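Local coordinates for NADPH-ferredoxin reductase FprA (Mycobacterium tuberculosis, PDB 1LQT), which catalyses electron transfer between NADPH and ferredoxin as an FAD-containing reductase, and may supply electrons to P450 systems, at residues G147-I153 with L313-V319; F128-Y132 with D161-L166; V197-P202 with F271-P275. All blocks are in the same frame, centred on the assembly; numbering follows the deposited sequence.

Contact 1: residues G147-I153 with L313-V319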
# COMPACT_ATOMS: atom_id res chain seq x y z
N GLY A 147 -4.40 -21.79 -13.43
CA GLY A 147 -5.01 -22.84 -12.65
C GLY A 147 -6.38 -22.47 -12.16
O GLY A 147 -6.66 -21.31 -11.87
N ALA A 148 -7.22 -23.46 -11.94
CA ALA A 148 -8.59 -23.22 -11.60
C ALA A 148 -8.86 -22.60 -10.25
O ALA A 148 -9.90 -21.98 -10.10
CB ALA A 148 -9.41 -24.52 -11.76
N ARG A 149 -8.01 -22.83 -9.27
CA ARG A 149 -8.29 -22.30 -7.93
C ARG A 149 -7.11 -21.49 -7.40
O ARG A 149 -5.96 -21.93 -7.44
CB ARG A 149 -8.61 -23.39 -6.91
CG ARG A 149 -8.95 -22.83 -5.53
CD ARG A 149 -9.37 -23.85 -4.49
NE ARG A 149 -10.67 -24.44 -4.82
CZ ARG A 149 -10.85 -25.71 -5.22
NH1 ARG A 149 -9.86 -26.57 -5.32
NH2 ARG A 149 -12.06 -26.12 -5.51
N ALA A 150 -7.46 -20.31 -6.90
CA ALA A 150 -6.51 -19.48 -6.16
C ALA A 150 -7.01 -19.36 -4.72
O ALA A 150 -8.22 -19.34 -4.46
CB ALA A 150 -6.41 -18.11 -6.78
N VAL A 151 -6.07 -19.25 -3.79
CA VAL A 151 -6.36 -19.04 -2.38
C VAL A 151 -5.70 -17.74 -1.95
O VAL A 151 -4.54 -17.52 -2.23
CB VAL A 151 -5.86 -20.22 -1.57
CG1 VAL A 151 -5.99 -19.96 -0.09
CG2 VAL A 151 -6.63 -21.49 -1.94
N VAL A 152 -6.48 -16.91 -1.28
CA VAL A 152 -6.02 -15.65 -0.72
C VAL A 152 -6.14 -15.74 0.78
O VAL A 152 -7.20 -16.02 1.31
CB VAL A 152 -6.83 -14.46 -1.26
CG1 VAL A 152 -6.34 -13.16 -0.63
CG2 VAL A 152 -6.75 -14.37 -2.77
N ILE A 153 -5.04 -15.51 1.47
CA ILE A 153 -5.01 -15.54 2.94
C ILE A 153 -5.18 -14.12 3.46
O ILE A 153 -4.45 -13.24 3.04
CB ILE A 153 -3.71 -16.13 3.48
CG1 ILE A 153 -3.36 -17.47 2.83
CG2 ILE A 153 -3.77 -16.23 4.99
CD1 ILE A 153 -4.39 -18.56 2.97
N LEU A 313 -6.72 -28.79 0.20
CA LEU A 313 -7.49 -28.26 -0.91
C LEU A 313 -6.56 -28.04 -2.11
O LEU A 313 -5.51 -27.43 -1.93
CB LEU A 313 -8.04 -26.91 -0.47
CG LEU A 313 -8.99 -26.17 -1.39
CD1 LEU A 313 -10.28 -26.93 -1.58
CD2 LEU A 313 -9.29 -24.78 -0.80
N PRO A 314 -6.89 -28.51 -3.32
CA PRO A 314 -6.04 -28.19 -4.47
C PRO A 314 -6.04 -26.70 -4.75
O PRO A 314 -7.08 -26.07 -4.66
CB PRO A 314 -6.69 -28.95 -5.63
CG PRO A 314 -7.60 -29.94 -4.95
CD PRO A 314 -8.05 -29.34 -3.67
N ALA A 315 -4.89 -26.16 -5.10
CA ALA A 315 -4.77 -24.76 -5.46
C ALA A 315 -3.52 -24.57 -6.24
O ALA A 315 -2.54 -25.25 -5.97
CB ALA A 315 -4.77 -23.89 -4.24
N GLN A 316 -3.53 -23.62 -7.16
CA GLN A 316 -2.35 -23.39 -8.00
C GLN A 316 -1.73 -22.01 -7.81
O GLN A 316 -0.69 -21.72 -8.37
CB GLN A 316 -2.67 -23.66 -9.46
CG GLN A 316 -3.23 -25.04 -9.70
CD GLN A 316 -4.71 -25.12 -9.37
OE1 GLN A 316 -5.44 -24.16 -9.61
NE2 GLN A 316 -5.16 -26.28 -8.85
N LEU A 317 -2.37 -21.18 -6.99
CA LEU A 317 -1.88 -19.85 -6.63
C LEU A 317 -2.31 -19.60 -5.20
O LEU A 317 -3.47 -19.81 -4.87
CB LEU A 317 -2.50 -18.77 -7.52
CG LEU A 317 -2.11 -17.33 -7.19
CD1 LEU A 317 -0.66 -17.05 -7.44
CD2 LEU A 317 -3.01 -16.37 -7.97
N VAL A 318 -1.37 -19.16 -4.36
CA VAL A 318 -1.66 -18.73 -3.01
C VAL A 318 -1.10 -17.31 -2.90
O VAL A 318 0.09 -17.10 -3.11
CB VAL A 318 -1.02 -19.64 -1.95
CG1 VAL A 318 -1.24 -19.06 -0.56
CG2 VAL A 318 -1.62 -21.03 -2.03
N VAL A 319 -1.97 -16.37 -2.59
CA VAL A 319 -1.57 -14.99 -2.35
C VAL A 319 -1.81 -14.69 -0.88
O VAL A 319 -2.93 -14.74 -0.40
CB VAL A 319 -2.36 -13.99 -3.19
CG1 VAL A 319 -1.86 -12.57 -2.94
CG2 VAL A 319 -2.28 -14.33 -4.67

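Contact 2: residues F128-Y132 with D161-L166. With ODP (4-oxo-nicotinamide-adenine dinucleotide phosphate), chain I.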
# COMPACT_ATOMS: atom_id res chain seq x y z
N PHE A 128 1.79 -9.19 -5.88
CA PHE A 128 0.74 -9.32 -6.87
C PHE A 128 0.16 -7.98 -7.27
O PHE A 128 -0.00 -7.69 -8.45
CB PHE A 128 -0.35 -10.27 -6.34
CG PHE A 128 -1.40 -10.57 -7.37
CD1 PHE A 128 -1.10 -11.25 -8.51
CD2 PHE A 128 -2.71 -10.19 -7.15
CE1 PHE A 128 -2.08 -11.51 -9.46
CE2 PHE A 128 -3.67 -10.46 -8.11
CZ PHE A 128 -3.34 -11.10 -9.24
N VAL A 129 -0.16 -7.16 -6.28
CA VAL A 129 -0.65 -5.82 -6.48
C VAL A 129 0.37 -4.97 -7.23
O VAL A 129 0.04 -4.25 -8.18
CB VAL A 129 -1.00 -5.15 -5.14
CG1 VAL A 129 -1.36 -3.68 -5.34
CG2 VAL A 129 -2.14 -5.90 -4.42
N GLY A 130 1.62 -5.01 -6.78
CA GLY A 130 2.63 -4.26 -7.48
C GLY A 130 2.69 -4.65 -8.95
O GLY A 130 2.84 -3.81 -9.83
N TRP A 131 2.61 -5.95 -9.20
CA TRP A 131 2.63 -6.44 -10.57
C TRP A 131 1.42 -5.95 -11.37
O TRP A 131 1.59 -5.42 -12.47
CB TRP A 131 2.73 -7.96 -10.55
CG TRP A 131 2.66 -8.61 -11.88
CD1 TRP A 131 3.62 -8.68 -12.83
CD2 TRP A 131 1.54 -9.31 -12.40
NE1 TRP A 131 3.18 -9.39 -13.92
CE2 TRP A 131 1.90 -9.79 -13.67
CE3 TRP A 131 0.29 -9.61 -11.90
CZ2 TRP A 131 1.01 -10.55 -14.45
CZ3 TRP A 131 -0.58 -10.35 -12.66
CH2 TRP A 131 -0.22 -10.79 -13.91
N TYR A 132 0.22 -6.09 -10.82
CA TYR A 132 -0.93 -5.68 -11.61
C TYR A 132 -1.08 -4.17 -11.74
O TYR A 132 -1.76 -3.70 -12.64
CB TYR A 132 -2.23 -6.37 -11.21
CG TYR A 132 -2.90 -6.07 -9.89
CD1 TYR A 132 -3.29 -4.81 -9.52
CD2 TYR A 132 -3.22 -7.11 -9.03
CE1 TYR A 132 -4.00 -4.59 -8.32
CE2 TYR A 132 -3.92 -6.90 -7.86
CZ TYR A 132 -4.32 -5.64 -7.50
OH TYR A 132 -5.04 -5.49 -6.33
N ASP A 161 -9.25 -6.79 -2.90
CA ASP A 161 -8.70 -6.29 -4.15
C ASP A 161 -8.10 -7.45 -4.96
O ASP A 161 -8.34 -7.58 -6.16
CB ASP A 161 -7.60 -5.26 -3.91
CG ASP A 161 -8.07 -3.88 -3.49
OD1 ASP A 161 -9.28 -3.63 -3.45
OD2 ASP A 161 -7.21 -3.01 -3.26
N VAL A 162 -7.31 -8.30 -4.30
CA VAL A 162 -6.68 -9.40 -5.01
C VAL A 162 -7.73 -10.30 -5.63
O VAL A 162 -7.64 -10.68 -6.80
CB VAL A 162 -5.78 -10.19 -4.06
CG1 VAL A 162 -5.30 -11.47 -4.67
CG2 VAL A 162 -4.59 -9.34 -3.60
N ALA A 163 -8.75 -10.64 -4.85
CA ALA A 163 -9.78 -11.54 -5.34
C ALA A 163 -10.55 -10.91 -6.50
O ALA A 163 -10.86 -11.58 -7.48
CB ALA A 163 -10.69 -11.90 -4.21
N ARG A 164 -10.85 -9.62 -6.40
CA ARG A 164 -11.54 -8.93 -7.49
C ARG A 164 -10.74 -8.95 -8.77
O ARG A 164 -11.28 -9.19 -9.84
CB ARG A 164 -11.83 -7.47 -7.18
CG ARG A 164 -12.90 -7.21 -6.20
CD ARG A 164 -13.58 -5.79 -6.33
NE ARG A 164 -12.55 -4.78 -6.55
CZ ARG A 164 -11.65 -4.42 -5.63
NH1 ARG A 164 -11.78 -4.79 -4.37
NH2 ARG A 164 -10.65 -3.67 -6.03
N ILE A 165 -9.46 -8.64 -8.67
CA ILE A 165 -8.67 -8.62 -9.89
C ILE A 165 -8.56 -9.99 -10.52
O ILE A 165 -8.61 -10.13 -11.74
CB ILE A 165 -7.31 -7.95 -9.62
CG1 ILE A 165 -7.51 -6.47 -9.19
CG2 ILE A 165 -6.41 -8.10 -10.80
CD1 ILE A 165 -8.32 -5.63 -10.09
N LEU A 166 -8.49 -11.03 -9.69
CA LEU A 166 -8.42 -12.39 -10.22
C LEU A 166 -9.69 -12.87 -10.91
O LEU A 166 -9.62 -13.75 -11.76
CB LEU A 166 -8.06 -13.38 -9.10
CG LEU A 166 -6.62 -13.28 -8.56
CD1 LEU A 166 -6.51 -14.14 -7.30
CD2 LEU A 166 -5.60 -13.72 -9.60
O1X ODP I . -6.62 -11.89 12.68
P2B ODP I . -6.18 -10.59 12.07
O2X ODP I . -7.18 -9.47 12.24
O3X ODP I . -4.79 -10.17 12.52
O2B ODP I . -6.11 -10.94 10.50
C2B ODP I . -5.38 -10.14 9.57
C3B ODP I . -6.23 -9.27 8.67
O3B ODP I . -7.40 -9.97 8.27
C1B ODP I . -4.71 -11.02 8.59
N9A ODP I . -3.56 -11.77 9.06
C8A ODP I . -2.40 -11.29 9.60
N7A ODP I . -1.54 -12.25 9.86
C5A ODP I . -2.14 -13.42 9.46
C4A ODP I . -3.41 -13.11 8.97
N3A ODP I . -4.30 -14.01 8.48
C2A ODP I . -3.86 -15.28 8.51
N1A ODP I . -2.63 -15.68 8.95
C6A ODP I . -1.76 -14.74 9.44
N6A ODP I . -0.54 -15.17 9.80
O4B ODP I . -4.30 -10.13 7.57
C4B ODP I . -5.32 -9.12 7.45
C5B ODP I . -4.66 -7.77 7.36
O5B ODP I . -5.67 -6.83 7.05
PA ODP I . -5.33 -5.28 7.14
O1A ODP I . -6.56 -4.54 6.88
O2A ODP I . -4.57 -4.96 8.37
O3 ODP I . -4.26 -5.10 5.96
PN ODP I . -4.42 -4.95 4.35
O1N ODP I . -5.52 -5.79 3.84
O2N ODP I . -3.04 -5.15 3.86
O5D ODP I . -4.87 -3.45 4.17
C5D ODP I . -3.96 -2.39 4.57
C4D ODP I . -4.76 -1.12 4.77
O4D ODP I . -5.14 -0.54 3.53
C1D ODP I . -6.56 -0.33 3.52
C2D ODP I . -7.08 -1.26 4.53
O2D ODP I . -8.40 -1.06 4.90
C3D ODP I . -6.03 -1.34 5.57
O3D ODP I . -6.24 -0.28 6.48
N1N ODP I . -7.09 -0.30 2.21
C2N ODP I . -8.31 0.39 2.02
C3N ODP I . -9.04 0.11 0.92
C7N ODP I . -10.37 0.89 0.85
N7N ODP I . -11.11 0.64 -0.20
O7N ODP I . -10.64 1.67 1.78
C4N ODP I . -8.69 -0.85 -0.04
O99 ODP I . -9.40 -1.15 -1.05
C5N ODP I . -7.42 -1.56 0.19
C6N ODP I . -6.66 -1.28 1.34
O HOH W 1 -5.22 -3.14 -5.18

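Contact 3: residues V197-P202 with F271-P275. With ODP (4-oxo-nicotinamide-adenine dinucleotide phosphate), chain I.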
# COMPACT_ATOMS: atom_id res chain seq x y z
N VAL A 197 -9.43 -16.79 2.86
CA VAL A 197 -9.29 -17.57 4.09
C VAL A 197 -8.87 -16.66 5.24
O VAL A 197 -7.75 -16.13 5.25
CB VAL A 197 -8.23 -18.67 3.87
CG1 VAL A 197 -8.12 -19.56 5.08
CG2 VAL A 197 -8.56 -19.50 2.65
N GLY A 198 -9.78 -16.48 6.20
CA GLY A 198 -9.58 -15.66 7.38
C GLY A 198 -9.34 -16.52 8.60
O GLY A 198 -10.09 -17.44 8.86
N ARG A 199 -8.34 -16.16 9.40
CA ARG A 199 -7.98 -16.94 10.57
C ARG A 199 -8.95 -16.77 11.73
O ARG A 199 -9.19 -17.73 12.47
CB ARG A 199 -6.54 -16.70 10.99
CG ARG A 199 -6.21 -15.30 11.48
CD ARG A 199 -4.82 -15.22 12.04
NE ARG A 199 -4.48 -13.84 12.36
CZ ARG A 199 -3.27 -13.49 12.75
NH1 ARG A 199 -2.33 -14.40 12.88
NH2 ARG A 199 -3.02 -12.23 13.03
N ARG A 200 -9.45 -15.55 11.92
CA ARG A 200 -10.47 -15.27 12.91
C ARG A 200 -11.83 -15.30 12.24
O ARG A 200 -11.99 -15.88 11.18
CB ARG A 200 -10.15 -14.02 13.72
CG ARG A 200 -8.85 -14.17 14.53
CD ARG A 200 -8.62 -13.08 15.54
NE ARG A 200 -8.39 -11.80 14.89
CZ ARG A 200 -8.53 -10.63 15.48
NH1 ARG A 200 -8.95 -10.54 16.74
NH2 ARG A 200 -8.33 -9.52 14.80
N GLY A 201 -12.85 -14.78 12.91
CA GLY A 201 -14.21 -14.84 12.42
C GLY A 201 -14.65 -13.59 11.73
O GLY A 201 -13.93 -12.58 11.63
N PRO A 202 -15.89 -13.61 11.24
CA PRO A 202 -16.42 -12.44 10.55
C PRO A 202 -16.39 -11.16 11.39
O PRO A 202 -16.19 -10.08 10.81
CB PRO A 202 -17.85 -12.87 10.20
CG PRO A 202 -17.78 -14.34 10.13
CD PRO A 202 -16.83 -14.74 11.19
N PHE A 271 -13.91 -18.55 7.06
CA PHE A 271 -13.42 -17.95 8.27
C PHE A 271 -12.92 -19.06 9.20
O PHE A 271 -13.05 -20.24 8.94
CB PHE A 271 -14.49 -17.10 8.94
CG PHE A 271 -14.97 -15.97 8.08
CD1 PHE A 271 -14.33 -14.74 8.09
CD2 PHE A 271 -16.03 -16.13 7.22
CE1 PHE A 271 -14.78 -13.70 7.31
CE2 PHE A 271 -16.47 -15.10 6.43
CZ PHE A 271 -15.84 -13.87 6.47
N LEU A 272 -12.28 -18.63 10.29
CA LEU A 272 -11.76 -19.52 11.33
C LEU A 272 -10.90 -20.64 10.71
O LEU A 272 -10.95 -21.80 11.10
CB LEU A 272 -12.88 -20.10 12.17
CG LEU A 272 -13.65 -19.06 12.96
CD1 LEU A 272 -14.84 -19.64 13.68
CD2 LEU A 272 -12.75 -18.35 13.95
N THR A 273 -10.03 -20.22 9.78
CA THR A 273 -9.20 -21.14 9.03
C THR A 273 -7.82 -20.52 8.85
O THR A 273 -7.72 -19.37 8.45
CB THR A 273 -9.84 -21.45 7.67
OG1 THR A 273 -11.14 -21.97 7.85
CG2 THR A 273 -9.05 -22.49 6.91
N SER A 274 -6.78 -21.32 9.07
CA SER A 274 -5.41 -20.89 8.87
C SER A 274 -4.71 -21.78 7.86
O SER A 274 -4.91 -22.99 7.83
CB SER A 274 -4.62 -20.92 10.17
OG SER A 274 -4.97 -19.88 11.03
N PRO A 275 -3.80 -21.20 7.07
CA PRO A 275 -2.94 -22.00 6.22
C PRO A 275 -1.84 -22.64 7.06
O PRO A 275 -1.14 -21.96 7.80
CB PRO A 275 -2.36 -21.01 5.25
CG PRO A 275 -2.29 -19.72 6.04
CD PRO A 275 -3.51 -19.76 6.94
O1X ODP I . -6.62 -11.89 12.68
P2B ODP I . -6.18 -10.59 12.07
O2X ODP I . -7.18 -9.47 12.24
O3X ODP I . -4.79 -10.17 12.52
O2B ODP I . -6.11 -10.94 10.50
C2B ODP I . -5.38 -10.14 9.57
C3B ODP I . -6.23 -9.27 8.67
O3B ODP I . -7.40 -9.97 8.27
C1B ODP I . -4.71 -11.02 8.59
N9A ODP I . -3.56 -11.77 9.06
C8A ODP I . -2.40 -11.29 9.60
N7A ODP I . -1.54 -12.25 9.86
C5A ODP I . -2.14 -13.42 9.46
C4A ODP I . -3.41 -13.11 8.97
N3A ODP I . -4.30 -14.01 8.48
C2A ODP I . -3.86 -15.28 8.51
N1A ODP I . -2.63 -15.68 8.95
C6A ODP I . -1.76 -14.74 9.44
N6A ODP I . -0.54 -15.17 9.80
O4B ODP I . -4.30 -10.13 7.57
C4B ODP I . -5.32 -9.12 7.45
C5B ODP I . -4.66 -7.77 7.36
O5B ODP I . -5.67 -6.83 7.05
PA ODP I . -5.33 -5.28 7.14
O1A ODP I . -6.56 -4.54 6.88
O2A ODP I . -4.57 -4.96 8.37
O3 ODP I . -4.26 -5.10 5.96
PN ODP I . -4.42 -4.95 4.35
O1N ODP I . -5.52 -5.79 3.84
O2N ODP I . -3.04 -5.15 3.86
O5D ODP I . -4.87 -3.45 4.17
C5D ODP I . -3.96 -2.39 4.57
C4D ODP I . -4.76 -1.12 4.77
O4D ODP I . -5.14 -0.54 3.53
C1D ODP I . -6.56 -0.33 3.52
C2D ODP I . -7.08 -1.26 4.53
O2D ODP I . -8.40 -1.06 4.90
C3D ODP I . -6.03 -1.34 5.57
O3D ODP I . -6.24 -0.28 6.48
N1N ODP I . -7.09 -0.30 2.21
C2N ODP I . -8.31 0.39 2.02
C3N ODP I . -9.04 0.11 0.92
C7N ODP I . -10.37 0.89 0.85
N7N ODP I . -11.11 0.64 -0.20
O7N ODP I . -10.64 1.67 1.78
C4N ODP I . -8.69 -0.85 -0.04
O99 ODP I . -9.40 -1.15 -1.05
C5N ODP I . -7.42 -1.56 0.19
C6N ODP I . -6.66 -1.28 1.34
O HOH W 2 -6.05 -17.41 7.29

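Contact 1: residues G147-I153 with L313-V319
Val151 and Val152 run beside Val318 and Val319 as parallel, in-register neighbours, the two strand axes coming within 4.7 Å at an angle of only 17°. Val151 straddles Val318: its N donates to Leu317 O, and its O receives Val319 N at 2.8 Å. One step on, Ile153 N bonds to Val319 O at 2.9 Å. The ladder is irregular where it begins. There Gln316 N donates to Arg149 O (3.0 Å), and the next amide, buried Leu317 N, has no partner in the model. The Gln316 side chain, bent at its second torsion (chi2 80°), turns back so that OE1 accepts Arg149 N at 2.9 Å, in the plane of its amide carbonyl; a side chain thus does the work of a backbone acceptor. Arg149 runs extended to CD and then bends, bringing NH1 to Pro314 O at 2.9 Å with that oxygen in the guanidinium plane. Leu313 CD1 lies over one face of the group, near its rim, and NE makes a salt bridge with Glu193. On the same side of the sheet, Val151 CG2 packs on Ala315 CB at 3.8 Å. Strand 149-153 leads into the turn of a Gly154, Gly156, Ala159 pattern, consistent with the central parallel sheet of a Rossmann-type NADP-binding domain.

Contact 2: residues F128-Y132 with D161-L166
Tyr132 and Asp161 are joined through a single water: Tyr132 OH donates to it at 2.6 Å, and the water in turn donates a hydrogen bond to Asp161 OD2 at 2.8 Å. The tyrosine leaves its helix by an uncommon route for helical residues, with CG between the backbone N and the carbonyl carbon (chi1 70°). This lays one ring face against Ile165, whose CG1 sits 4.0 Å from the ring centroid in a CH-pi contact. The opposite face covers the CA of Val129, so the ring is sandwiched between its own helix and the neighbouring one. Beside it, Phe128 meets helix 157-167 obliquely, CZ touching Leu166 CD2 at 3.5 Å and CD2 touching Val162 CG1 at 3.8 Å. The carboxylate of Asp161 has a second partner in Arg164, whose NH1 and NH2 both point end-on at OD1, the NH1 bond measuring 2.9 Å. NE of the same arginine makes a salt bridge with Asp56. OD1 also lies 3.5 Å from O99, the added oxygen of the modified nicotinamide, and Asp161 touches FAD as well. Water on one oxygen and arginine on the other therefore fix the rotation of a carboxylate placed where flavin and nicotinamide come together.

Contact 3: residues V197-P202 with F271-P275
Phosphate oxygen O1X of the bound ODP is gripped by Arg199 NE at 2.9 Å and Arg200 NE at 2.8 Å, both from the loop that pairs with Leu272 and Thr273. The two guanidinium groups then part, Arg199 NH2 going to O3X and Arg200 NH2 to O2X, which accounts for all three terminal oxygens of the adenosine 2'-phosphate. Arg199 is extended from CG to NE, and its guanidinium lies over the adenine, C5A standing 3.5 Å above its plane. The 2'-phosphate is what distinguishes NADP from NAD, and this pair of arginines probably reads it. Behind it, the loop is held by backbone bonds: Thr273 N donates to Gly198 O at 2.9 Å, and Leu272, whose backbone is in the left-handed helical region (phi 51°, psi 45°), donates its N to Arg200 O. Water 2 donates to both Val197 O and Thr273 O. Pro202 covers one face of the Phe271 ring, its CG lying 3.8 Å from the centroid and almost on the ring normal. The loop follows strand 193-197 of the parallel sheet. Segment 271-275 joins strand 265-270 of that sheet to the antiparallel sheet, where Leu272 packs on Leu294 of strand 286-296, and Pro202 rests against helix 243-256.

In the fold
All three contacts build the NADP-binding part of the chain. Contacts 1 and 3 share its parallel sheet, where Val152 O and Val197 N probably bond and Ile153 packs on Pro275 and Val197. Contact 2 covers the face of contact 1 that carries Ala150 and Val152, with Val162 and Leu166 lying on the strands. Every touching residue of contact 2 is buried; contact 1 has a buried strand core and an exposed beginning, and contact 3 is mostly buried but partly exposed at its arginines, Leu272 and Ser274. Contact 1 is a backbone ladder, contact 2 apolar packing with a water bridge, contact 3 a backbone-bonded loop presenting charged side chains to a phosphate. Contacts 2 and 3 do not touch, yet meet ODP at its nicotinamide and adenosine-phosphate ends respectively.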